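Local coordinates for exonuclease VapC9 (Pyrobaculum aerophilum, PDB 1V8P), which probably acts as the toxic ribonuclease of a type II toxin-antitoxin system and slowly degrades single-stranded DNA as a magnesium-dependent exonuclease, at residues V28-D33 with E52-L57; K46-R51 with L90-V95; D98-E103 with Y120-E125; R111-Y116 with R136-K141. The protein carries 1 engineered substitution. One frame throughout, in Å; residues are numbered along the deposited sequence.

Interaction 1: residues V28-D33 with E52-L57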
loop_
_atom_site.group_PDB
_atom_site.type_symbol
_atom_site.label_atom_id
_atom_site.label_comp_id
_atom_site.label_asym_id
_atom_site.label_seq_id
_atom_site.Cartn_x
_atom_site.Cartn_y
_atom_site.Cartn_z
ATOM N N VAL C 28 25.246 -12.138 15.800
ATOM C CA VAL C 28 23.982 -11.432 15.690
ATOM C C VAL C 28 22.987 -11.855 16.763
ATOM O O VAL C 28 22.742 -13.043 16.958
ATOM C CB VAL C 28 23.353 -11.659 14.291
ATOM C CG1 VAL C 28 22.027 -10.914 14.174
ATOM C CG2 VAL C 28 24.315 -11.199 13.222
ATOM N N GLU C 29 22.411 -10.874 17.454
ATOM C CA GLU C 29 21.420 -11.125 18.505
ATOM C C GLU C 29 20.082 -10.473 18.125
ATOM O O GLU C 29 19.012 -10.921 18.545
ATOM C CB GLU C 29 21.905 -10.545 19.844
ATOM C CG GLU C 29 23.067 -11.274 20.515
ATOM C CD GLU C 29 23.727 -10.449 21.630
ATOM O OE1 GLU C 29 23.006 -9.898 22.494
ATOM O OE2 GLU C 29 24.978 -10.352 21.650
ATOM N N TYR C 30 20.139 -9.424 17.317
ATOM C CA TYR C 30 18.916 -8.735 16.926
ATOM C C TYR C 30 18.629 -8.618 15.422
ATOM O O TYR C 30 19.540 -8.426 14.611
ATOM C CB TYR C 30 18.907 -7.326 17.512
ATOM C CG TYR C 30 19.203 -7.259 18.981
ATOM C CD1 TYR C 30 20.510 -7.096 19.449
ATOM C CD2 TYR C 30 18.173 -7.355 19.913
ATOM C CE1 TYR C 30 20.781 -7.025 20.815
ATOM C CE2 TYR C 30 18.427 -7.287 21.279
ATOM C CZ TYR C 30 19.729 -7.118 21.726
ATOM O OH TYR C 30 19.956 -7.011 23.083
ATOM N N LEU C 31 17.349 -8.746 15.073
ATOM C CA LEU C 31 16.868 -8.582 13.706
ATOM C C LEU C 31 16.121 -7.248 13.756
ATOM O O LEU C 31 15.148 -7.112 14.507
ATOM C CB LEU C 31 15.887 -9.693 13.310
ATOM C CG LEU C 31 15.231 -9.491 11.936
ATOM C CD1 LEU C 31 16.308 -9.446 10.860
ATOM C CD2 LEU C 31 14.250 -10.612 11.636
ATOM N N VAL C 32 16.580 -6.272 12.975
ATOM C CA VAL C 32 15.972 -4.942 12.949
ATOM C C VAL C 32 15.101 -4.740 11.719
ATOM O O VAL C 32 15.513 -5.078 10.614
ATOM C CB VAL C 32 17.065 -3.849 12.962
ATOM C CG1 VAL C 32 16.444 -2.488 12.874
ATOM C CG2 VAL C 32 17.900 -3.966 14.215
ATOM N N ASP C 33 13.900 -4.190 11.895
ATOM C CA ASP C 33 13.029 -3.969 10.738
ATOM C C ASP C 33 13.013 -2.492 10.298
ATOM O O ASP C 33 13.593 -1.626 10.961
ATOM C CB ASP C 33 11.606 -4.515 11.006
ATOM C CG ASP C 33 10.703 -3.527 11.724
ATOM O OD1 ASP C 33 11.188 -2.510 12.268
ATOM O OD2 ASP C 33 9.484 -3.794 11.750
ATOM N N GLU C 52 27.818 -5.414 15.177
ATOM C CA GLU C 52 27.914 -6.831 14.853
ATOM C C GLU C 52 26.750 -7.616 15.460
ATOM O O GLU C 52 26.470 -8.753 15.069
ATOM C CB GLU C 52 29.263 -7.419 15.300
ATOM C CG GLU C 52 29.394 -7.835 16.768
ATOM C CD GLU C 52 29.584 -6.664 17.714
ATOM O OE1 GLU C 52 29.966 -5.569 17.230
ATOM O OE2 GLU C 52 29.366 -6.849 18.939
ATOM N N LYS C 53 26.056 -6.988 16.401
ATOM C CA LYS C 53 24.930 -7.626 17.056
ATOM C C LYS C 53 23.603 -7.460 16.319
ATOM O O LYS C 53 22.670 -8.234 16.541
ATOM C CB LYS C 53 24.813 -7.108 18.492
ATOM C CG LYS C 53 25.717 -7.857 19.446
ATOM C CD LYS C 53 25.541 -7.459 20.907
ATOM C CE LYS C 53 26.283 -6.178 21.225
ATOM N NZ LYS C 53 26.813 -6.174 22.621
ATOM N N LEU C 54 23.530 -6.470 15.431
ATOM C CA LEU C 54 22.304 -6.205 14.677
ATOM C C LEU C 54 22.324 -6.667 13.232
ATOM O O LEU C 54 23.349 -6.640 12.570
ATOM C CB LEU C 54 21.970 -4.712 14.673
ATOM C CG LEU C 54 22.056 -3.880 15.949
ATOM C CD1 LEU C 54 21.594 -4.699 17.153
ATOM C CD2 LEU C 54 23.495 -3.403 16.112
ATOM N N ALA C 55 21.158 -7.078 12.749
ATOM C CA ALA C 55 21.005 -7.516 11.371
ATOM C C ALA C 55 19.655 -7.062 10.804
ATOM O O ALA C 55 18.765 -6.650 11.539
ATOM C CB ALA C 55 21.129 -9.023 11.288
ATOM N N ILE C 56 19.536 -7.139 9.485
ATOM C CA ILE C 56 18.331 -6.769 8.749
ATOM C C ILE C 56 18.165 -7.828 7.689
ATOM O O ILE C 56 19.005 -8.712 7.541
ATOM C CB ILE C 56 18.478 -5.417 7.986
ATOM C CG1 ILE C 56 19.668 -5.507 7.021
ATOM C CG2 ILE C 56 18.586 -4.253 8.959
ATOM C CD1 ILE C 56 20.073 -4.202 6.397
ATOM N N LEU C 57 17.078 -7.737 6.944
ATOM C CA LEU C 57 16.832 -8.667 5.864
ATOM C C LEU C 57 17.064 -7.833 4.599
ATOM O O LEU C 57 17.173 -6.611 4.682
ATOM C CB LEU C 57 15.383 -9.156 5.912
ATOM C CG LEU C 57 14.827 -9.850 7.156
ATOM C CD1 LEU C 57 13.402 -10.335 6.863
ATOM C CD2 LEU C 57 15.679 -11.023 7.526
#
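Two successive amides grip the carbonyl oxygen of Lys53: Glu29 N lies 2.8 Å from Lys53 O, and Tyr30 N donates to the same Lys53 O at 2.9 Å. Beyond this doubly used acceptor the pairing becomes regular and parallel. Tyr30 O accepts from Ala55 N, and Ala55 O in turn from Val32 N, so that Ala55 bonds to the residues on both sides of Leu31.

Tyr30 and Leu54 share one face of the sheet. With CG beside its own backbone N (chi1 -50°), the tyrosine ring sets its CD1 3.5 Å from CD1 of Leu54. On the other face Ala55, with a single methyl, lets Val28 come close: Val28 CG1 packs 3.6 Å from Ala55 CB. Further on, Leu31 and Leu57 cross nearly perpendicularly, CD1 of Leu31 being 3.7 Å from CD2 of Leu57; these branched apolar chains suit a buried core. At the solvent end Glu29 runs alongside the aliphatic part of Lys53, whose ammonium bonds to Gln158.

Asp33 follows directly after strand 30-32, caps the next helix and is a predicted magnesium ligand. An acidic residue at the C-terminal end of a central parallel strand is typical of PIN-domain nucleases, where it joins other acids, here probably Asp117 and Asp135, in a metal site.

Interaction 2: residues K46-R51 with L90-V95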
loop_
_atom_site.group_PDB
_atom_site.type_symbol
_atom_site.label_atom_id
_atom_site.label_comp_id
_atom_site.label_asym_id
_atom_site.label_seq_id
_atom_site.Cartn_x
_atom_site.Cartn_y
_atom_site.Cartn_z
ATOM N N LYS C 46 24.803 5.488 19.859
ATOM C CA LYS C 46 24.329 4.536 20.851
ATOM C C LYS C 46 24.393 3.056 20.446
ATOM O O LYS C 46 24.331 2.173 21.311
ATOM C CB LYS C 46 22.897 4.919 21.265
ATOM C CG LYS C 46 22.764 6.393 21.641
ATOM C CD LYS C 46 21.469 6.676 22.395
ATOM C CE LYS C 46 21.409 8.117 22.904
ATOM N NZ LYS C 46 21.294 9.102 21.786
ATOM N N TRP C 47 24.532 2.772 19.153
ATOM C CA TRP C 47 24.582 1.378 18.717
ATOM C C TRP C 47 25.698 1.006 17.732
ATOM O O TRP C 47 25.983 -0.182 17.537
ATOM C CB TRP C 47 23.229 0.960 18.123
ATOM C CG TRP C 47 22.753 1.814 16.978
ATOM C CD1 TRP C 47 21.934 2.913 17.049
ATOM C CD2 TRP C 47 23.088 1.657 15.595
ATOM N NE1 TRP C 47 21.743 3.447 15.794
ATOM C CE2 TRP C 47 22.439 2.697 14.884
ATOM C CE3 TRP C 47 23.875 0.740 14.885
ATOM C CZ2 TRP C 47 22.553 2.844 13.497
ATOM C CZ3 TRP C 47 23.991 0.885 13.502
ATOM C CH2 TRP C 47 23.331 1.933 12.824
ATOM N N ILE C 48 26.335 2.003 17.125
ATOM C CA ILE C 48 27.395 1.738 16.165
ATOM C C ILE C 48 28.425 0.715 16.661
ATOM O O ILE C 48 28.780 -0.214 15.933
ATOM C CB ILE C 48 28.114 3.046 15.758
ATOM C CG1 ILE C 48 29.046 2.791 14.570
ATOM C CG2 ILE C 48 28.910 3.596 16.926
ATOM C CD1 ILE C 48 28.348 2.199 13.348
ATOM N N LYS C 49 28.892 0.860 17.899
ATOM C CA LYS C 49 29.883 -0.071 18.440
ATOM C C LYS C 49 29.309 -1.435 18.797
ATOM O O LYS C 49 30.005 -2.267 19.377
ATOM C CB LYS C 49 30.557 0.519 19.675
ATOM C CG LYS C 49 31.428 1.721 19.395
ATOM C CD LYS C 49 32.371 1.990 20.566
ATOM C CE LYS C 49 33.195 3.253 20.351
ATOM N NZ LYS C 49 32.323 4.468 20.306
ATOM N N HIS C 50 28.038 -1.656 18.466
ATOM C CA HIS C 50 27.373 -2.931 18.744
ATOM C C HIS C 50 26.900 -3.541 17.427
ATOM O O HIS C 50 26.372 -4.653 17.393
ATOM C CB HIS C 50 26.163 -2.719 19.661
ATOM C CG HIS C 50 26.514 -2.322 21.062
ATOM N ND1 HIS C 50 26.983 -3.221 21.999
ATOM C CD2 HIS C 50 26.470 -1.121 21.686
ATOM C CE1 HIS C 50 27.211 -2.591 23.138
ATOM N NE2 HIS C 50 26.909 -1.315 22.975
ATOM N N ARG C 51 27.107 -2.806 16.342
ATOM C CA ARG C 51 26.682 -3.241 15.018
ATOM C C ARG C 51 26.774 -4.735 14.716
ATOM O O ARG C 51 25.891 -5.276 14.056
ATOM C CB ARG C 51 27.448 -2.476 13.931
ATOM C CG ARG C 51 28.907 -2.862 13.804
ATOM C CD ARG C 51 29.621 -1.929 12.844
ATOM N NE ARG C 51 29.267 -2.200 11.458
ATOM C CZ ARG C 51 30.097 -2.763 10.585
ATOM N NH1 ARG C 51 31.317 -3.105 10.975
ATOM N NH2 ARG C 51 29.719 -2.983 9.326
ATOM N N LEU C 90 22.405 1.819 6.697
ATOM C CA LEU C 90 22.097 0.460 6.270
ATOM C C LEU C 90 23.335 -0.381 6.029
ATOM O O LEU C 90 23.311 -1.591 6.227
ATOM C CB LEU C 90 21.244 0.462 4.996
ATOM C CG LEU C 90 19.773 0.821 5.173
ATOM C CD1 LEU C 90 19.106 0.951 3.809
ATOM C CD2 LEU C 90 19.087 -0.254 5.997
ATOM N N SER C 91 24.418 0.248 5.598
ATOM C CA SER C 91 25.633 -0.501 5.322
ATOM C C SER C 91 26.235 -1.098 6.594
ATOM O O SER C 91 26.992 -2.063 6.532
ATOM C CB SER C 91 26.661 0.404 4.643
ATOM O OG SER C 91 27.178 1.367 5.541
ATOM N N SER C 92 25.885 -0.530 7.745
ATOM C CA SER C 92 26.407 -0.993 9.029
ATOM C C SER C 92 25.857 -2.324 9.530
ATOM O O SER C 92 26.430 -2.926 10.436
ATOM C CB SER C 92 26.159 0.063 10.105
ATOM O OG SER C 92 26.678 1.319 9.709
ATOM N N PHE C 93 24.758 -2.784 8.938
ATOM C CA PHE C 93 24.108 -4.015 9.365
ATOM C C PHE C 93 24.436 -5.247 8.577
ATOM O O PHE C 93 24.705 -5.172 7.387
ATOM C CB PHE C 93 22.591 -3.848 9.336
ATOM C CG PHE C 93 22.071 -2.843 10.313
ATOM C CD1 PHE C 93 22.344 -1.494 10.156
ATOM C CD2 PHE C 93 21.292 -3.247 11.392
ATOM C CE1 PHE C 93 21.847 -0.556 11.060
ATOM C CE2 PHE C 93 20.796 -2.321 12.295
ATOM C CZ PHE C 93 21.072 -0.975 12.129
ATOM N N LYS C 94 24.378 -6.386 9.260
ATOM C CA LYS C 94 24.618 -7.688 8.659
ATOM C C LYS C 94 23.285 -8.004 7.987
ATOM O O LYS C 94 22.232 -7.707 8.538
ATOM C CB LYS C 94 24.904 -8.726 9.751
ATOM C CG LYS C 94 25.799 -9.890 9.338
ATOM C CD LYS C 94 25.179 -10.802 8.271
ATOM C CE LYS C 94 26.094 -12.001 7.962
ATOM N NZ LYS C 94 25.533 -12.929 6.931
ATOM N N VAL C 95 23.321 -8.593 6.802
ATOM C CA VAL C 95 22.098 -8.918 6.097
ATOM C C VAL C 95 21.909 -10.423 6.090
ATOM O O VAL C 95 22.786 -11.159 5.650
ATOM C CB VAL C 95 22.155 -8.389 4.645
ATOM C CG1 VAL C 95 20.846 -8.643 3.919
ATOM C CG2 VAL C 95 22.471 -6.905 4.670
HETATM O O HOH W 1 26.664 -5.620 11.620
#
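Arg51 follows the backbone of Ser92 along most of its length. Its CB lies 3.7 Å from Ser92 O, and CG and CD continue past the same oxygen at slightly greater range. NE then donates to it: Arg51 NE to Ser92 O measures 3.1 Å, with an N-H...O angle of 140°. The donor approaches in the carbonyl plane, on a lone pair, although the oxygen itself stands 26° out of the guanidinium plane. CG sits between the backbone N and the carbonyl carbon, and a bend at chi3 turns the terminal group so that Arg51 NH2 passes 3.9 Å from Ser92 CA. A long, flexible chain with an exposed charged end fits this surface position. A water bridges the two segments, donating to both Arg51 O and Ser92 O, so the serine carbonyl accepts from the side chain and from the water.

Deeper in, Trp47 presents the far corner of its six-membered ring to Phe93. Trp47 CH2 lies 3.4 Å from Phe93 CE1, Phe93 CZ sits over one face of the indole, and the two rings meet obliquely with planes at 48°. Ser92, small enough to fit beside the aromatic pair, places CB at the indole edge, 4.1 Å from Trp47 CZ3. Its hydroxyl bonds to Lys88 O, while Trp47 NE1 bonds to Leu40 O.

The contact thus joins the end of helix 44-48 and the turn after it to the connection between helix 79-91 and strand 94-95, outermost in this chain's sheet. Phe93 continues inward onto Leu54 and Ile56 of strand 54-56, and Leu155 of helix 148-156 packs on the Trp47 side chain.

Interaction 3: residues D98-E103 with Y120-E125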
loop_
_atom_site.group_PDB
_atom_site.type_symbol
_atom_site.label_atom_id
_atom_site.label_comp_id
_atom_site.label_asym_id
_atom_site.label_seq_id
_atom_site.Cartn_x
_atom_site.Cartn_y
_atom_site.Cartn_z
ATOM N N ASP C 98 17.301 -14.630 2.654
ATOM C CA ASP C 98 15.859 -14.555 2.537
ATOM C C ASP C 98 15.239 -15.830 3.084
ATOM O O ASP C 98 15.775 -16.918 2.915
ATOM C CB ASP C 98 15.451 -14.370 1.077
ATOM C CG ASP C 98 16.020 -13.101 0.479
ATOM O OD1 ASP C 98 16.325 -13.113 -0.728
ATOM O OD2 ASP C 98 16.162 -12.100 1.216
ATOM N N PRO C 99 14.106 -15.699 3.777
ATOM C CA PRO C 99 13.352 -16.806 4.378
ATOM C C PRO C 99 12.611 -17.610 3.309
ATOM O O PRO C 99 12.453 -17.159 2.186
ATOM C CB PRO C 99 12.358 -16.092 5.292
ATOM C CG PRO C 99 13.007 -14.772 5.556
ATOM C CD PRO C 99 13.613 -14.399 4.256
ATOM N N PRO C 100 12.153 -18.818 3.648
ATOM C CA PRO C 100 11.414 -19.654 2.694
ATOM C C PRO C 100 10.072 -18.972 2.474
ATOM O O PRO C 100 9.392 -18.640 3.437
ATOM C CB PRO C 100 11.241 -20.970 3.451
ATOM C CG PRO C 100 12.397 -20.995 4.365
ATOM C CD PRO C 100 12.474 -19.582 4.865
ATOM N N LEU C 101 9.668 -18.751 1.234
ATOM C CA LEU C 101 8.388 -18.071 1.021
ATOM C C LEU C 101 7.204 -18.729 1.739
ATOM O O LEU C 101 6.499 -18.073 2.502
ATOM C CB LEU C 101 8.072 -17.956 -0.476
ATOM C CG LEU C 101 6.707 -17.317 -0.776
ATOM C CD1 LEU C 101 6.910 -16.034 -1.531
ATOM C CD2 LEU C 101 5.832 -18.271 -1.588
ATOM N N ASP C 102 6.996 -20.022 1.498
ATOM C CA ASP C 102 5.883 -20.773 2.091
ATOM C C ASP C 102 5.755 -20.684 3.621
ATOM O O ASP C 102 4.651 -20.528 4.144
ATOM C CB ASP C 102 5.943 -22.239 1.627
ATOM C CG ASP C 102 7.214 -22.953 2.066
ATOM O OD1 ASP C 102 8.309 -22.338 2.068
ATOM O OD2 ASP C 102 7.115 -24.150 2.392
ATOM N N GLU C 103 6.872 -20.768 4.332
ATOM C CA GLU C 103 6.853 -20.656 5.788
ATOM C C GLU C 103 6.270 -19.308 6.173
ATOM O O GLU C 103 5.310 -19.225 6.938
ATOM C CB GLU C 103 8.266 -20.747 6.355
ATOM C CG GLU C 103 8.959 -22.063 6.091
ATOM C CD GLU C 103 8.512 -23.159 7.026
ATOM O OE1 GLU C 103 7.293 -23.467 7.056
ATOM O OE2 GLU C 103 9.392 -23.711 7.733
ATOM N N TYR C 120 9.675 -10.825 9.010
ATOM C CA TYR C 120 10.424 -10.475 10.208
ATOM C C TYR C 120 10.145 -11.398 11.403
ATOM O O TYR C 120 11.075 -11.843 12.077
ATOM C CB TYR C 120 10.137 -9.028 10.587
ATOM C CG TYR C 120 10.738 -8.069 9.594
ATOM C CD1 TYR C 120 9.978 -7.550 8.538
ATOM C CD2 TYR C 120 12.089 -7.708 9.689
ATOM C CE1 TYR C 120 10.543 -6.697 7.608
ATOM C CE2 TYR C 120 12.664 -6.856 8.767
ATOM C CZ TYR C 120 11.891 -6.346 7.724
ATOM O OH TYR C 120 12.455 -5.475 6.818
ATOM N N ALA C 121 8.872 -11.685 11.654
ATOM C CA ALA C 121 8.475 -12.552 12.750
ATOM C C ALA C 121 9.091 -13.941 12.566
ATOM O O ALA C 121 9.669 -14.507 13.496
ATOM C CB ALA C 121 6.938 -12.651 12.809
ATOM N N TYR C 122 8.973 -14.477 11.355
ATOM C CA TYR C 122 9.510 -15.796 11.063
ATOM C C TYR C 122 11.025 -15.915 11.237
ATOM O O TYR C 122 11.504 -16.867 11.842
ATOM C CB TYR C 122 9.137 -16.218 9.645
ATOM C CG TYR C 122 9.681 -17.575 9.276
ATOM C CD1 TYR C 122 9.006 -18.753 9.638
ATOM C CD2 TYR C 122 10.913 -17.691 8.640
ATOM C CE1 TYR C 122 9.563 -20.010 9.372
ATOM C CE2 TYR C 122 11.477 -18.934 8.375
ATOM C CZ TYR C 122 10.806 -20.086 8.740
ATOM O OH TYR C 122 11.407 -21.299 8.467
ATOM N N VAL C 123 11.776 -14.957 10.714
ATOM C CA VAL C 123 13.230 -15.000 10.804
ATOM C C VAL C 123 13.721 -14.839 12.216
ATOM O O VAL C 123 14.652 -15.531 12.637
ATOM C CB VAL C 123 13.888 -13.910 9.941
ATOM C CG1 VAL C 123 15.410 -13.900 10.156
ATOM C CG2 VAL C 123 13.555 -14.158 8.501
ATOM N N ALA C 124 13.107 -13.925 12.953
ATOM C CA ALA C 124 13.521 -13.701 14.332
ATOM C C ALA C 124 13.286 -14.967 15.167
ATOM O O ALA C 124 14.208 -15.480 15.810
ATOM C CB ALA C 124 12.758 -12.528 14.918
ATOM N N GLU C 125 12.058 -15.475 15.134
ATOM C CA GLU C 125 11.707 -16.671 15.886
ATOM C C GLU C 125 12.414 -17.946 15.412
ATOM O O GLU C 125 12.761 -18.800 16.234
ATOM C CB GLU C 125 10.182 -16.865 15.887
ATOM C CG GLU C 125 9.468 -16.029 16.956
ATOM C CD GLU C 125 7.939 -16.112 16.891
ATOM O OE1 GLU C 125 7.396 -17.201 16.583
ATOM O OE2 GLU C 125 7.274 -15.084 17.166
#
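Tyr122 lays one face of its ring under the side chain of Glu103. Glu103 CB sits over that face, 3.4 Å from Tyr122 CE1, and Glu103 CG continues outward past the phenol oxygen at 3.5 Å from Tyr122 OH. A bend at chi2 (-79°) turns the carboxylate toward the phenol end of the ring, bringing Glu103 OE2 to 3.2 Å from Tyr122 OH, with the carboxylate and ring planes 55° apart. Glutamate suits the place because its methylenes can cover an aromatic face while the carboxylate lies beside the phenol oxygen at the partly exposed surface.

Two prolines approach the CD2-CE2 side obliquely. Pro100 CD lies 3.7 Å from Tyr122 CE2, and Pro99 CB lies 4.0 Å from Tyr122 CD2. The tyrosine reaches all three residues because its CG points opposite the backbone N (chi1 179°), carrying the ring away from its helix. Next along that helix, Val123 lies beside Pro99, though their exact fit is doubtful. Pro100 occupies the N-cap position of helix 101-111, and two successive prolines probably limit the flexibility of the segment leading into it. Val104 and Val107 of the same helix add further apolar cover to Tyr122.

Just before the prolines, Asp98 turns to another chain, hydrogen-bonding His58 and Tyr62 of the second subunit. Within its own subunit, Val123 also packs on Leu31 of strand 30-32. The lead-in and first turn of helix 101-111 pack on helix 115-127, which in turn lies against the parallel sheet, as in the alpha/beta PIN-domain fold.

Interaction 4: residues R111-Y116 with R136-K141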
loop_
_atom_site.group_PDB
_atom_site.type_symbol
_atom_site.label_atom_id
_atom_site.label_comp_id
_atom_site.label_asym_id
_atom_site.label_seq_id
_atom_site.Cartn_x
_atom_site.Cartn_y
_atom_site.Cartn_z
ATOM N N ARG C 111 -1.046 -15.454 11.980
ATOM C CA ARG C 111 -1.088 -14.345 12.929
ATOM C C ARG C 111 -1.751 -13.079 12.386
ATOM O O ARG C 111 -1.809 -12.055 13.073
ATOM C CB ARG C 111 0.327 -14.040 13.401
ATOM C CG ARG C 111 1.134 -15.306 13.652
ATOM C CD ARG C 111 2.506 -15.022 14.209
ATOM N NE ARG C 111 3.278 -16.249 14.379
ATOM C CZ ARG C 111 4.471 -16.299 14.961
ATOM N NH1 ARG C 111 5.031 -15.182 15.432
ATOM N NH2 ARG C 111 5.106 -17.459 15.077
ATOM N N GLY C 112 -2.274 -13.142 11.166
ATOM C CA GLY C 112 -2.902 -11.961 10.603
ATOM C C GLY C 112 -1.917 -10.807 10.434
ATOM O O GLY C 112 -2.110 -9.717 10.966
ATOM N N LEU C 113 -0.845 -11.069 9.696
ATOM C CA LEU C 113 0.173 -10.076 9.418
ATOM C C LEU C 113 0.329 -9.989 7.911
ATOM O O LEU C 113 -0.108 -10.882 7.184
ATOM C CB LEU C 113 1.513 -10.504 9.999
ATOM C CG LEU C 113 1.737 -10.476 11.502
ATOM C CD1 LEU C 113 3.014 -11.223 11.813
ATOM C CD2 LEU C 113 1.803 -9.033 11.986
ATOM N N THR C 114 0.946 -8.913 7.442
ATOM C CA THR C 114 1.194 -8.768 6.015
ATOM C C THR C 114 2.342 -9.732 5.757
ATOM O O THR C 114 3.048 -10.119 6.692
ATOM C CB THR C 114 1.706 -7.372 5.658
ATOM O OG1 THR C 114 2.839 -7.072 6.482
ATOM C CG2 THR C 114 0.624 -6.330 5.845
ATOM N N PHE C 115 2.546 -10.112 4.505
ATOM C CA PHE C 115 3.650 -11.003 4.211
ATOM C C PHE C 115 4.970 -10.312 4.583
ATOM O O PHE C 115 5.909 -10.950 5.025
ATOM C CB PHE C 115 3.649 -11.371 2.728
ATOM C CG PHE C 115 4.818 -12.219 2.316
ATOM C CD1 PHE C 115 4.675 -13.597 2.157
ATOM C CD2 PHE C 115 6.057 -11.646 2.102
ATOM C CE1 PHE C 115 5.758 -14.391 1.784
ATOM C CE2 PHE C 115 7.145 -12.427 1.732
ATOM C CZ PHE C 115 6.994 -13.808 1.571
ATOM N N TYR C 116 5.033 -8.998 4.417
ATOM C CA TYR C 116 6.256 -8.268 4.731
ATOM C C TYR C 116 6.578 -8.359 6.208
ATOM O O TYR C 116 7.663 -8.785 6.563
ATOM C CB TYR C 116 6.145 -6.805 4.298
ATOM C CG TYR C 116 6.086 -6.639 2.810
ATOM C CD1 TYR C 116 7.186 -6.933 2.017
ATOM C CD2 TYR C 116 4.920 -6.206 2.178
ATOM C CE1 TYR C 116 7.137 -6.797 0.621
ATOM C CE2 TYR C 116 4.861 -6.069 0.784
ATOM C CZ TYR C 116 5.981 -6.366 0.011
ATOM O OH TYR C 116 5.950 -6.215 -1.364
ATOM N N ARG C 136 3.583 -1.763 16.842
ATOM C CA ARG C 136 2.892 -2.385 17.973
ATOM C C ARG C 136 2.322 -3.763 17.653
ATOM O O ARG C 136 2.415 -4.683 18.459
ATOM C CB ARG C 136 1.752 -1.490 18.478
ATOM C CG ARG C 136 2.155 -0.074 18.876
ATOM C CD ARG C 136 3.309 -0.087 19.839
ATOM N NE ARG C 136 4.448 0.676 19.342
ATOM C CZ ARG C 136 5.555 0.893 20.048
ATOM N NH1 ARG C 136 5.657 0.397 21.280
ATOM N NH2 ARG C 136 6.552 1.610 19.535
ATOM N N GLU C 137 1.726 -3.908 16.480
ATOM C CA GLU C 137 1.146 -5.178 16.094
ATOM C C GLU C 137 2.247 -6.240 16.059
ATOM O O GLU C 137 2.079 -7.315 16.622
ATOM C CB GLU C 137 0.438 -5.020 14.746
ATOM C CG GLU C 137 -0.874 -5.799 14.569
ATOM C CD GLU C 137 -1.756 -5.829 15.818
ATOM O OE1 GLU C 137 -1.745 -4.864 16.612
ATOM O OE2 GLU C 137 -2.485 -6.826 15.999
ATOM N N LEU C 138 3.389 -5.940 15.446
ATOM C CA LEU C 138 4.477 -6.924 15.385
ATOM C C LEU C 138 4.992 -7.280 16.783
ATOM O O LEU C 138 5.228 -8.446 17.093
ATOM C CB LEU C 138 5.651 -6.403 14.546
ATOM C CG LEU C 138 5.895 -6.932 13.127
ATOM C CD1 LEU C 138 7.277 -6.445 12.692
ATOM C CD2 LEU C 138 5.832 -8.465 13.061
ATOM N N LEU C 139 5.180 -6.265 17.618
ATOM C CA LEU C 139 5.645 -6.500 18.975
ATOM C C LEU C 139 4.709 -7.506 19.641
ATOM O O LEU C 139 5.139 -8.379 20.385
ATOM C CB LEU C 139 5.635 -5.197 19.765
ATOM C CG LEU C 139 6.725 -4.172 19.451
ATOM C CD1 LEU C 139 6.248 -2.763 19.805
ATOM C CD2 LEU C 139 7.981 -4.525 20.225
ATOM N N ALA C 140 3.424 -7.387 19.349
ATOM C CA ALA C 140 2.440 -8.266 19.951
ATOM C C ALA C 140 2.514 -9.714 19.476
ATOM O O ALA C 140 2.420 -10.640 20.275
ATOM C CB ALA C 140 1.029 -7.716 19.693
ATOM N N LYS C 141 2.689 -9.905 18.177
ATOM C CA LYS C 141 2.692 -11.239 17.623
ATOM C C LYS C 141 4.049 -11.902 17.395
ATOM O O LYS C 141 4.127 -12.983 16.813
ATOM C CB LYS C 141 1.871 -11.208 16.338
ATOM C CG LYS C 141 0.474 -10.620 16.571
ATOM C CD LYS C 141 -0.332 -10.479 15.287
ATOM C CE LYS C 141 -1.746 -10.007 15.572
ATOM N NZ LYS C 141 -2.529 -9.838 14.309
#
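Lys141 and Arg111 exchange bonds at the ends of their helices. Lys141 NZ donates to Arg111 O at 2.6 Å, close to the line of the carbonyl bond, and weakly to Gly112 O at 3.4 Å. In return Arg111 NH1 makes a weak bond to Lys141 O, 2.7 Å away, with an N-H...O angle of 127°. Long cationic chains fit here, since each reaches a backbone carbonyl at the end of the other's helix. Lys141 is fully extended beyond CG, and its methylenes run antiparallel to the Leu113 side chain. Glycine suits position 112, where the chain leaves helix 101-111 with positive phi.

Below this polar layer, Leu113 CD1 meets Leu138 CD2 at 4.1 Å, the two leucines set nearly perpendicular. Leu138 also packs on Asp33 and Asp117, predicted magnesium ligands of the PIN-domain acidic site, so the contact probably borders the metal site.

Further out, partners set the charged groups in place. Glu137, one turn before Lys141, forms a salt bridge with it (Glu137 OE2 to Lys141 NZ 3.5 Å), and Glu125 does so with Arg111 through NH2. Thr114 caps helix 115-127 through a bond to Asp117 N, while Glu137 packs on Gly112 of the fourth subunit.

From the N terminus, interaction 1 closes the first loop, bringing strand 54-56 back beside strand 30-32 after helices 34-40 and 44-48. Interaction 2 starts within that loop, at 46-51, and ends beyond it at 90-95, so the two cross; they meet on the sheet, where Ile56 N probably bonds to Lys94 O. Interactions 3 and 4 follow in series and cross in the same way: 111-116 lies inside the loop between 98-103 and 120-125, and 136-141 outside. Helix 115-127 serves both and links them. The packing of Asp33 against Tyr120, just past strand 30-32, helps join these helices to the sheet.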